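Local atomic coordinates of OmpT protein (Vibrio cholerae serotype O1, PDB entry 6EHE), a protein that probably forms a non-specific diffusion channel, a beta-barrel porin, through which small solutes and ions cross the outer membrane. Residues K238-A243 against G266-F271; R276-Y281 against G314-W319. All blocks are in the same frame, centred on the assembly; numbering follows the deposited sequence.

Interaction 1: residues K238-A243 against G266-F271; sequences KTKLYA and GVEYKF. With C8E ((hydroxyethyloxy)tri(ethyloxy)octane), chain B.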
ATOM      1  N   LYS A 238     -17.780 -18.669   3.799  1.00 54.86           N
ATOM      2  CA  LYS A 238     -16.464 -18.054   3.879  1.00 52.16           C
ATOM      3  C   LYS A 238     -15.962 -17.654   2.500  1.00 48.63           C
ATOM      4  O   LYS A 238     -14.759 -17.695   2.229  1.00 47.34           O
ATOM      5  CB  LYS A 238     -15.474 -19.004   4.544  1.00 54.03           C
ATOM      6  CG  LYS A 238     -16.079 -19.877   5.624  1.00 54.85           C
ATOM      7  CD  LYS A 238     -15.080 -20.898   6.126  1.00 56.61           C
ATOM      8  CE  LYS A 238     -15.772 -21.934   6.973  1.00 61.01           C
ATOM      9  NZ  LYS A 238     -16.786 -21.256   7.824  1.00 57.44           N
ATOM     10  N   THR A 239     -16.884 -17.285   1.620  1.00 45.82           N
ATOM     11  CA  THR A 239     -16.593 -17.021   0.221  1.00 45.52           C
ATOM     12  C   THR A 239     -17.054 -15.614  -0.117  1.00 48.99           C
ATOM     13  O   THR A 239     -18.242 -15.309   0.003  1.00 53.34           O
ATOM     14  CB  THR A 239     -17.311 -18.030  -0.670  1.00 50.81           C
ATOM     15  OG1 THR A 239     -17.295 -19.309  -0.030  1.00 50.72           O
ATOM     16  CG2 THR A 239     -16.631 -18.124  -2.040  1.00 48.34           C
ATOM     17  N   LYS A 240     -16.125 -14.762  -0.522  1.00 43.18           N
ATOM     18  CA  LYS A 240     -16.463 -13.468  -1.100  1.00 44.96           C
ATOM     19  C   LYS A 240     -16.031 -13.461  -2.558  1.00 44.41           C
ATOM     20  O   LYS A 240     -14.931 -13.924  -2.884  1.00 46.64           O
ATOM     21  CB  LYS A 240     -15.784 -12.312  -0.361  1.00 43.71           C
ATOM     22  CG  LYS A 240     -16.177 -12.129   1.102  1.00 51.61           C
ATOM     23  CD  LYS A 240     -15.665 -10.774   1.640  1.00 49.71           C
ATOM     24  CE  LYS A 240     -15.330 -10.836   3.133  1.00 62.61           C
ATOM     25  NZ  LYS A 240     -13.913 -11.268   3.438  1.00 59.76           N
ATOM     26  N   LEU A 241     -16.912 -12.987  -3.434  1.00 42.27           N
ATOM     27  CA  LEU A 241     -16.494 -12.514  -4.740  1.00 37.44           C
ATOM     28  C   LEU A 241     -16.052 -11.067  -4.594  1.00 42.38           C
ATOM     29  O   LEU A 241     -16.534 -10.348  -3.714  1.00 39.95           O
ATOM     30  CB  LEU A 241     -17.641 -12.582  -5.743  1.00 38.06           C
ATOM     31  CG  LEU A 241     -18.052 -13.925  -6.336  1.00 50.56           C
ATOM     32  CD1 LEU A 241     -19.099 -13.735  -7.433  1.00 43.42           C
ATOM     33  CD2 LEU A 241     -16.836 -14.666  -6.864  1.00 46.04           C
ATOM     34  N   TYR A 242     -15.138 -10.633  -5.463  1.00 34.17           N
ATOM     35  CA  TYR A 242     -14.724  -9.242  -5.426  1.00 32.74           C
ATOM     36  C   TYR A 242     -14.377  -8.782  -6.827  1.00 34.96           C
ATOM     37  O   TYR A 242     -14.000  -9.584  -7.686  1.00 34.93           O
ATOM     38  CB  TYR A 242     -13.537  -9.013  -4.480  1.00 33.93           C
ATOM     39  CG  TYR A 242     -12.306  -9.838  -4.783  1.00 35.87           C
ATOM     40  CD1 TYR A 242     -11.370  -9.400  -5.723  1.00 36.02           C
ATOM     41  CD2 TYR A 242     -12.067 -11.039  -4.136  1.00 30.90           C
ATOM     42  CE1 TYR A 242     -10.233 -10.132  -6.017  1.00 32.01           C
ATOM     43  CE2 TYR A 242     -10.918 -11.779  -4.422  1.00 36.84           C
ATOM     44  CZ  TYR A 242     -10.009 -11.305  -5.372  1.00 34.54           C
ATOM     45  OH  TYR A 242      -8.865 -11.990  -5.684  1.00 35.82           O
ATOM     46  N   ALA A 243     -14.504  -7.477  -7.054  1.00 31.56           N
ATOM     47  CA  ALA A 243     -14.151  -6.944  -8.359  1.00 34.50           C
ATOM     48  C   ALA A 243     -13.815  -5.478  -8.222  1.00 30.18           C
ATOM     49  O   ALA A 243     -14.172  -4.837  -7.231  1.00 37.33           O
ATOM     50  CB  ALA A 243     -15.288  -7.127  -9.366  1.00 36.33           C
ATOM     51  N   GLY A 266     -12.342 -11.587  -8.910  1.00 36.22           N
ATOM     52  CA  GLY A 266     -11.793 -12.760  -8.249  1.00 40.01           C
ATOM     53  C   GLY A 266     -12.717 -13.309  -7.184  1.00 38.00           C
ATOM     54  O   GLY A 266     -13.822 -12.806  -6.953  1.00 36.90           O
ATOM     55  N   VAL A 267     -12.214 -14.351  -6.525  1.00 36.40           N
ATOM     56  CA  VAL A 267     -12.910 -15.071  -5.462  1.00 37.85           C
ATOM     57  C   VAL A 267     -11.916 -15.313  -4.340  1.00 36.88           C
ATOM     58  O   VAL A 267     -10.727 -15.552  -4.590  1.00 36.79           O
ATOM     59  CB  VAL A 267     -13.488 -16.420  -5.948  1.00 39.48           C
ATOM     60  CG1 VAL A 267     -12.369 -17.313  -6.487  1.00 39.51           C
ATOM     61  CG2 VAL A 267     -14.221 -17.135  -4.824  1.00 38.59           C
ATOM     62  N   GLU A 268     -12.416 -15.252  -3.109  1.00 39.41           N
ATOM     63  CA  GLU A 268     -11.655 -15.476  -1.892  1.00 42.66           C
ATOM     64  C   GLU A 268     -12.425 -16.466  -1.036  1.00 43.17           C
ATOM     65  O   GLU A 268     -13.627 -16.283  -0.799  1.00 42.05           O
ATOM     66  CB  GLU A 268     -11.444 -14.164  -1.127  1.00 41.79           C
ATOM     67  CG  GLU A 268     -11.038 -14.332   0.330  1.00 45.93           C
ATOM     68  CD  GLU A 268     -11.138 -13.036   1.108  1.00 48.37           C
ATOM     69  OE1 GLU A 268     -12.253 -12.672   1.564  1.00 51.26           O
ATOM     70  OE2 GLU A 268     -10.093 -12.359   1.239  1.00 47.87           O
ATOM     71  N   TYR A 269     -11.746 -17.523  -0.603  1.00 39.59           N
ATOM     72  CA  TYR A 269     -12.298 -18.457   0.355  1.00 37.58           C
ATOM     73  C   TYR A 269     -11.423 -18.399   1.587  1.00 43.42           C
ATOM     74  O   TYR A 269     -10.230 -18.702   1.515  1.00 46.13           O
ATOM     75  CB  TYR A 269     -12.348 -19.872  -0.201  1.00 43.18           C
ATOM     76  CG  TYR A 269     -13.010 -20.825   0.760  1.00 47.36           C
ATOM     77  CD1 TYR A 269     -14.393 -20.907   0.842  1.00 44.01           C
ATOM     78  CD2 TYR A 269     -12.250 -21.619   1.612  1.00 47.16           C
ATOM     79  CE1 TYR A 269     -15.003 -21.771   1.717  1.00 46.29           C
ATOM     80  CE2 TYR A 269     -12.852 -22.474   2.496  1.00 50.00           C
ATOM     81  CZ  TYR A 269     -14.228 -22.547   2.550  1.00 49.57           C
ATOM     82  OH  TYR A 269     -14.821 -23.416   3.443  1.00 51.54           O
ATOM     83  N   LYS A 270     -12.003 -17.977   2.705  1.00 47.99           N
ATOM     84  CA  LYS A 270     -11.281 -17.923   3.970  1.00 53.27           C
ATOM     85  C   LYS A 270     -11.589 -19.223   4.692  1.00 51.89           C
ATOM     86  O   LYS A 270     -12.634 -19.356   5.326  1.00 52.80           O
ATOM     87  CB  LYS A 270     -11.701 -16.704   4.787  1.00 49.44           C
ATOM     88  CG  LYS A 270     -10.952 -15.435   4.428  1.00 54.37           C
ATOM     89  CD  LYS A 270     -11.797 -14.185   4.630  1.00 54.36           C
ATOM     90  CE  LYS A 270     -11.197 -13.282   5.698  1.00 60.76           C
ATOM     91  NZ  LYS A 270     -12.098 -12.145   6.041  1.00 68.88           N
ATOM     92  N   PHE A 271     -10.690 -20.201   4.584  1.00 55.35           N
ATOM     93  CA  PHE A 271     -10.975 -21.509   5.168  1.00 49.80           C
ATOM     94  C   PHE A 271     -11.149 -21.392   6.672  1.00 51.80           C
ATOM     95  O   PHE A 271     -12.145 -21.857   7.239  1.00 56.52           O
ATOM     96  CB  PHE A 271      -9.856 -22.492   4.823  1.00 47.31           C
ATOM     97  CG  PHE A 271     -10.056 -23.863   5.418  1.00 51.07           C
ATOM     98  CD1 PHE A 271     -10.860 -24.786   4.804  1.00 43.85           C
ATOM     99  CD2 PHE A 271      -9.430 -24.220   6.602  1.00 56.99           C
ATOM    100  CE1 PHE A 271     -11.043 -26.039   5.351  1.00 51.84           C
ATOM    101  CE2 PHE A 271      -9.617 -25.482   7.165  1.00 52.65           C
ATOM    102  CZ  PHE A 271     -10.425 -26.387   6.531  1.00 54.86           C
TER
HETATM  103  C1  C8E B 401      -9.940 -20.706  -5.167  1.00 31.85           C
HETATM  104  C2  C8E B 401     -11.273 -20.330  -4.502  1.00 41.60           C
HETATM  105  C3  C8E B 401     -12.024 -21.515  -3.879  1.00 41.61           C
HETATM  106  C4  C8E B 401     -13.476 -21.600  -4.360  1.00 49.44           C
HETATM  107  C5  C8E B 401     -14.482 -21.093  -3.318  1.00 53.70           C
HETATM  108  C6  C8E B 401     -15.430 -22.177  -2.773  1.00 48.00           C
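Lys-240 with Glu-268 and Tyr-242 with Gly-266 form antiparallel hydrogen-bonded pairs, interleaved with the non-hydrogen-bonded pairs Thr-239/Tyr-269 and Leu-241/Val-267, and the strand axes approach to 4.7 Å at their closest, with directions 154° from one another. A further bond, from Lys-270 N to Lys-238 O, carries the pairing to the start of 238-243. On the face bearing Lys-240, Tyr-242 and Glu-268, the lysine and glutamate chains lie alongside each other and point the same way. Bends at the far end of Lys-240 bring its NZ to Glu-268 OE1 at 2.9 Å, a salt bridge that meets the oxygen nearly along its C-O axis. The second oxygen, OE2, is hydrogen-bonded to Tyr-95, so both carboxylate oxygens are engaged. Lys-270 NZ comes within 3.3 Å of Lys-240 NZ, a like-charge approach that the carboxylate may ease. With CG placed between the backbone N and the carbonyl carbon (chi1 57°), the Tyr-242 ring is laid over Gly-266, whose CA is 3.9 Å from the ring centroid in a CH-pi contact; its hydroxyl is hydrogen-bonded to Glu-280. On the opposite face of the sheet, Thr-239 OG1 sits in plane at the edge of the Tyr-269 ring, 3.4 Å from Tyr-269 CD1. Lys-238, just before the strand, lays its CB over one face of that ring. Val-267 turns CG2 toward the methyl of Thr-239 and its other methyl, CG1, toward C2 of the detergent C8E at 3.8 Å. The detergent chain also touches Thr-239 and Tyr-269, consistent with this side facing the membrane and the charged face looking into the barrel. The arrangement is that of adjacent strands in a beta hairpin, 239-252 and 257-272, within the 16-stranded antiparallel barrel of a Gram-negative porin.

Interaction 2: residues R276-Y281 against G314-W319; sequences RVYAEY and GARYYW. Unlike the reference sequence in segment 314-319: Tyr-317 (reference Ile).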
ATOM      1  N   ARG A 276      -6.305 -19.250   3.697  1.00 44.81           N
ATOM      2  CA  ARG A 276      -7.223 -18.727   2.700  1.00 45.44           C
ATOM      3  C   ARG A 276      -6.688 -19.012   1.313  1.00 39.61           C
ATOM      4  O   ARG A 276      -5.484 -19.166   1.110  1.00 41.22           O
ATOM      5  CB  ARG A 276      -7.456 -17.234   2.879  1.00 40.57           C
ATOM      6  CG  ARG A 276      -6.211 -16.439   2.992  1.00 40.53           C
ATOM      7  CD  ARG A 276      -6.556 -14.974   3.188  1.00 44.44           C
ATOM      8  NE  ARG A 276      -6.893 -14.615   4.569  1.00 53.87           N
ATOM      9  CZ  ARG A 276      -7.325 -13.406   4.938  1.00 46.89           C
ATOM     10  NH1 ARG A 276      -7.484 -12.447   4.030  1.00 49.68           N
ATOM     11  NH2 ARG A 276      -7.598 -13.151   6.207  1.00 44.38           N
ATOM     12  N   VAL A 277      -7.604 -19.091   0.366  1.00 38.35           N
ATOM     13  CA  VAL A 277      -7.274 -19.361  -1.023  1.00 39.82           C
ATOM     14  C   VAL A 277      -8.004 -18.344  -1.884  1.00 39.96           C
ATOM     15  O   VAL A 277      -9.118 -17.913  -1.554  1.00 36.06           O
ATOM     16  CB  VAL A 277      -7.655 -20.807  -1.413  1.00 39.88           C
ATOM     17  CG1 VAL A 277      -7.260 -21.098  -2.850  1.00 43.75           C
ATOM     18  CG2 VAL A 277      -6.936 -21.765  -0.504  1.00 41.44           C
ATOM     19  N   TYR A 278      -7.367 -17.936  -2.981  1.00 34.91           N
ATOM     20  CA  TYR A 278      -7.948 -16.860  -3.779  1.00 38.53           C
ATOM     21  C   TYR A 278      -7.481 -16.962  -5.218  1.00 35.61           C
ATOM     22  O   TYR A 278      -6.348 -17.361  -5.496  1.00 36.41           O
ATOM     23  CB  TYR A 278      -7.587 -15.469  -3.217  1.00 39.29           C
ATOM     24  CG  TYR A 278      -6.124 -15.336  -2.819  1.00 37.75           C
ATOM     25  CD1 TYR A 278      -5.683 -15.714  -1.540  1.00 34.39           C
ATOM     26  CD2 TYR A 278      -5.182 -14.831  -3.720  1.00 35.73           C
ATOM     27  CE1 TYR A 278      -4.334 -15.611  -1.184  1.00 38.34           C
ATOM     28  CE2 TYR A 278      -3.822 -14.718  -3.365  1.00 38.37           C
ATOM     29  CZ  TYR A 278      -3.404 -15.108  -2.106  1.00 38.55           C
ATOM     30  OH  TYR A 278      -2.054 -14.994  -1.773  1.00 43.76           O
ATOM     31  N   ALA A 279      -8.362 -16.569  -6.126  1.00 33.26           N
ATOM     32  CA  ALA A 279      -8.028 -16.543  -7.545  1.00 38.05           C
ATOM     33  C   ALA A 279      -8.588 -15.276  -8.181  1.00 36.95           C
ATOM     34  O   ALA A 279      -9.618 -14.755  -7.745  1.00 41.06           O
ATOM     35  CB  ALA A 279      -8.580 -17.781  -8.263  1.00 36.09           C
ATOM     36  N   GLU A 280      -7.924 -14.798  -9.235  1.00 35.76           N
ATOM     37  CA  GLU A 280      -8.233 -13.475  -9.758  1.00 36.86           C
ATOM     38  C   GLU A 280      -7.781 -13.319 -11.203  1.00 42.35           C
ATOM     39  O   GLU A 280      -6.657 -13.695 -11.548  1.00 42.24           O
ATOM     40  CB  GLU A 280      -7.564 -12.413  -8.891  1.00 40.19           C
ATOM     41  CG  GLU A 280      -7.532 -10.967  -9.413  1.00 39.75           C
ATOM     42  CD  GLU A 280      -6.998 -10.048  -8.328  1.00 39.32           C
ATOM     43  OE1 GLU A 280      -7.355 -10.348  -7.166  1.00 38.17           O
ATOM     44  OE2 GLU A 280      -6.222  -9.079  -8.608  1.00 38.76           O
ATOM     45  N   TYR A 281      -8.654 -12.719 -12.025  1.00 41.17           N
ATOM     46  CA  TYR A 281      -8.323 -12.245 -13.369  1.00 43.82           C
ATOM     47  C   TYR A 281      -8.111 -10.742 -13.347  1.00 41.34           C
ATOM     48  O   TYR A 281      -8.837 -10.014 -12.655  1.00 41.12           O
ATOM     49  CB  TYR A 281      -9.438 -12.530 -14.386  1.00 43.97           C
ATOM     50  CG  TYR A 281      -9.858 -13.972 -14.504  1.00 51.81           C
ATOM     51  CD1 TYR A 281     -10.973 -14.446 -13.816  1.00 56.70           C
ATOM     52  CD2 TYR A 281      -9.168 -14.855 -15.337  1.00 51.16           C
ATOM     53  CE1 TYR A 281     -11.385 -15.767 -13.933  1.00 55.11           C
ATOM     54  CE2 TYR A 281      -9.565 -16.174 -15.459  1.00 59.20           C
ATOM     55  CZ  TYR A 281     -10.679 -16.624 -14.751  1.00 65.37           C
ATOM     56  OH  TYR A 281     -11.087 -17.936 -14.865  1.00 78.44           O
ATOM     57  N   GLY A 314      -3.541 -18.006  -5.450  1.00 37.67           N
ATOM     58  CA  GLY A 314      -2.654 -18.099  -4.309  1.00 37.52           C
ATOM     59  C   GLY A 314      -3.325 -18.693  -3.089  1.00 38.82           C
ATOM     60  O   GLY A 314      -4.549 -18.859  -3.021  1.00 39.04           O
ATOM     61  N   ALA A 315      -2.484 -18.991  -2.107  1.00 36.19           N
ATOM     62  CA  ALA A 315      -2.930 -19.539  -0.844  1.00 40.00           C
ATOM     63  C   ALA A 315      -2.029 -18.998   0.250  1.00 37.95           C
ATOM     64  O   ALA A 315      -0.836 -18.782   0.033  1.00 37.02           O
ATOM     65  CB  ALA A 315      -2.904 -21.071  -0.860  1.00 41.98           C
ATOM     66  N   ARG A 316      -2.623 -18.778   1.417  1.00 38.35           N
ATOM     67  CA  ARG A 316      -1.934 -18.240   2.576  1.00 43.22           C
ATOM     68  C   ARG A 316      -2.240 -19.091   3.795  1.00 47.46           C
ATOM     69  O   ARG A 316      -3.393 -19.486   4.007  1.00 44.66           O
ATOM     70  CB  ARG A 316      -2.357 -16.801   2.853  1.00 45.64           C
ATOM     71  CG  ARG A 316      -2.058 -15.840   1.709  1.00 50.32           C
ATOM     72  CD  ARG A 316      -2.555 -14.454   2.026  1.00 47.72           C
ATOM     73  NE  ARG A 316      -2.216 -13.474   0.995  1.00 48.40           N
ATOM     74  CZ  ARG A 316      -2.474 -12.175   1.107  1.00 51.83           C
ATOM     75  NH1 ARG A 316      -3.067 -11.704   2.209  1.00 51.65           N
ATOM     76  NH2 ARG A 316      -2.139 -11.345   0.127  1.00 48.69           N
ATOM     77  N   TYR A 317      -1.190 -19.373   4.573  1.00 46.65           N
ATOM     78  CA  TYR A 317      -1.264 -19.961   5.908  1.00 45.98           C
ATOM     79  C   TYR A 317      -0.781 -18.907   6.891  1.00 46.72           C
ATOM     80  O   TYR A 317       0.289 -18.322   6.684  1.00 47.56           O
ATOM     81  CB  TYR A 317      -0.359 -21.199   6.049  1.00 52.23           C
ATOM     82  CG  TYR A 317      -0.891 -22.584   5.639  1.00 63.96           C
ATOM     83  CD1 TYR A 317      -2.141 -22.767   5.022  1.00 64.67           C
ATOM     84  CD2 TYR A 317      -0.111 -23.723   5.879  1.00 71.17           C
ATOM     85  CE1 TYR A 317      -2.584 -24.058   4.654  1.00 66.14           C
ATOM     86  CE2 TYR A 317      -0.539 -25.002   5.518  1.00 70.97           C
ATOM     87  CZ  TYR A 317      -1.769 -25.169   4.912  1.00 70.87           C
ATOM     88  OH  TYR A 317      -2.154 -26.453   4.578  1.00 69.49           O
ATOM     89  N   TYR A 318      -1.535 -18.679   7.968  1.00 43.38           N
ATOM     90  CA  TYR A 318      -1.159 -17.682   8.962  1.00 42.68           C
ATOM     91  C   TYR A 318      -0.875 -18.342  10.301  1.00 46.15           C
ATOM     92  O   TYR A 318      -1.516 -19.326  10.671  1.00 45.93           O
ATOM     93  CB  TYR A 318      -2.250 -16.631   9.191  1.00 41.64           C
ATOM     94  CG  TYR A 318      -2.669 -15.822   8.010  1.00 42.95           C
ATOM     95  CD1 TYR A 318      -3.568 -16.325   7.084  1.00 48.47           C
ATOM     96  CD2 TYR A 318      -2.236 -14.520   7.850  1.00 48.68           C
ATOM     97  CE1 TYR A 318      -3.989 -15.565   6.001  1.00 44.85           C
ATOM     98  CE2 TYR A 318      -2.652 -13.757   6.768  1.00 43.20           C
ATOM     99  CZ  TYR A 318      -3.514 -14.287   5.846  1.00 44.96           C
ATOM    100  OH  TYR A 318      -3.938 -13.531   4.769  1.00 54.06           O
ATOM    101  N   TRP A 319       0.064 -17.772  11.053  1.00 47.33           N
ATOM    102  CA  TRP A 319       0.227 -18.192  12.442  1.00 46.06           C
ATOM    103  C   TRP A 319       0.527 -17.013  13.338  1.00 49.75           C
ATOM    104  O   TRP A 319       0.884 -15.940  12.844  1.00 49.05           O
ATOM    105  CB  TRP A 319       1.313 -19.256  12.563  1.00 48.87           C
ATOM    106  CG  TRP A 319       2.738 -18.752  12.576  1.00 51.21           C
ATOM    107  CD1 TRP A 319       3.457 -18.334  13.667  1.00 52.65           C
ATOM    108  CD2 TRP A 319       3.627 -18.662  11.454  1.00 45.52           C
ATOM    109  NE1 TRP A 319       4.728 -17.969  13.285  1.00 49.42           N
ATOM    110  CE2 TRP A 319       4.858 -18.167  11.934  1.00 47.92           C
ATOM    111  CE3 TRP A 319       3.491 -18.923  10.086  1.00 48.52           C
ATOM    112  CZ2 TRP A 319       5.949 -17.935  11.094  1.00 47.66           C
ATOM    113  CZ3 TRP A 319       4.579 -18.692   9.250  1.00 48.28           C
ATOM    114  CH2 TRP A 319       5.791 -18.206   9.758  1.00 45.72           C
ATOM    115  OXT TRP A 319       0.393 -17.104  14.563  1.00 52.67           O
TER
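Arg-276, Tyr-278 and Gly-314 bury the largest areas where 276-281 meets 314-319, and all three belong to the hydrogen-bonded pairs Arg-276/Arg-316 and Tyr-278/Gly-314 of an antiparallel strand pair. The Tyr-278 side chain is folded back across the neighbouring strand, its CG lodged between backbone N and carbonyl carbon (chi1 44°). Its ring therefore lies over Gly-314, with the glycine CA 4.0 Å from the ring centroid in a CH-pi contact and the glycine carbonyl oxygen above the ring centre. Gly-314 O also accepts the backbone bond from Tyr-278 N, at 3.0 Å. The ring edge receives Arg-316, whose CG lies near the ring plane, 3.7 Å from Tyr-278 CE1. Arg-316 NE then donates to Tyr-278 OH at 3.2 Å, tilted out of the guanidinium plane, with the ring and guanidinium planes almost perpendicular at 83°. Glu-14 is hydrogen-bonded to the same hydroxyl. Arg-316 NH1 uses an in-plane N-H for a straight bond to Tyr-318 OH, 3.3 Å long. Two N-H groups of one guanidinium are thus engaged by two tyrosine hydroxyls, which should restrict its rotation. Arg-276 approaches Tyr-318 differently: Tyr-318 OH lies over one face of the Arg-276 guanidinium, 3.2 Å from Arg-276 NE, and the angle is too poor for a hydrogen bond. Arg-276 NH1 is instead hydrogen-bonded to the hydroxyl of Tyr-95, whose ring stacks on that of Tyr-278. Val-277 CG2 and Ala-315 CB meet at 4.1 Å on the other side of the sheet, where detergent touches Val-277. The contact joins the last two strands of the closed porin barrel, 275-286 and 309-318, and sets arginines and tyrosines on its inner wall, consistent with the charged lining of a porin channel.

Interactions 1 and 2 are consecutive steps around the barrel wall, their centres 10 Å apart, because strands 257-272 and 275-286 follow each other in the chain and pair in the sheet. Tyr-269 N and Val-277 O, 2.8 Å apart, probably form one of the backbone hydrogen bonds joining them. On the inner side, Tyr-242 OH reaches Glu-280 OE1 at 2.7 Å, and Tyr-95, from a loop, touches both contacts through Glu-268, Arg-276 and Tyr-278. Outside, bound detergent lies against both. Segment 314-319 of interaction 2 ends at the C-terminal Trp-319, which with Asp-6 and Phe-7 has been seen to bind calcium in this protein, though none is bound to this chain here.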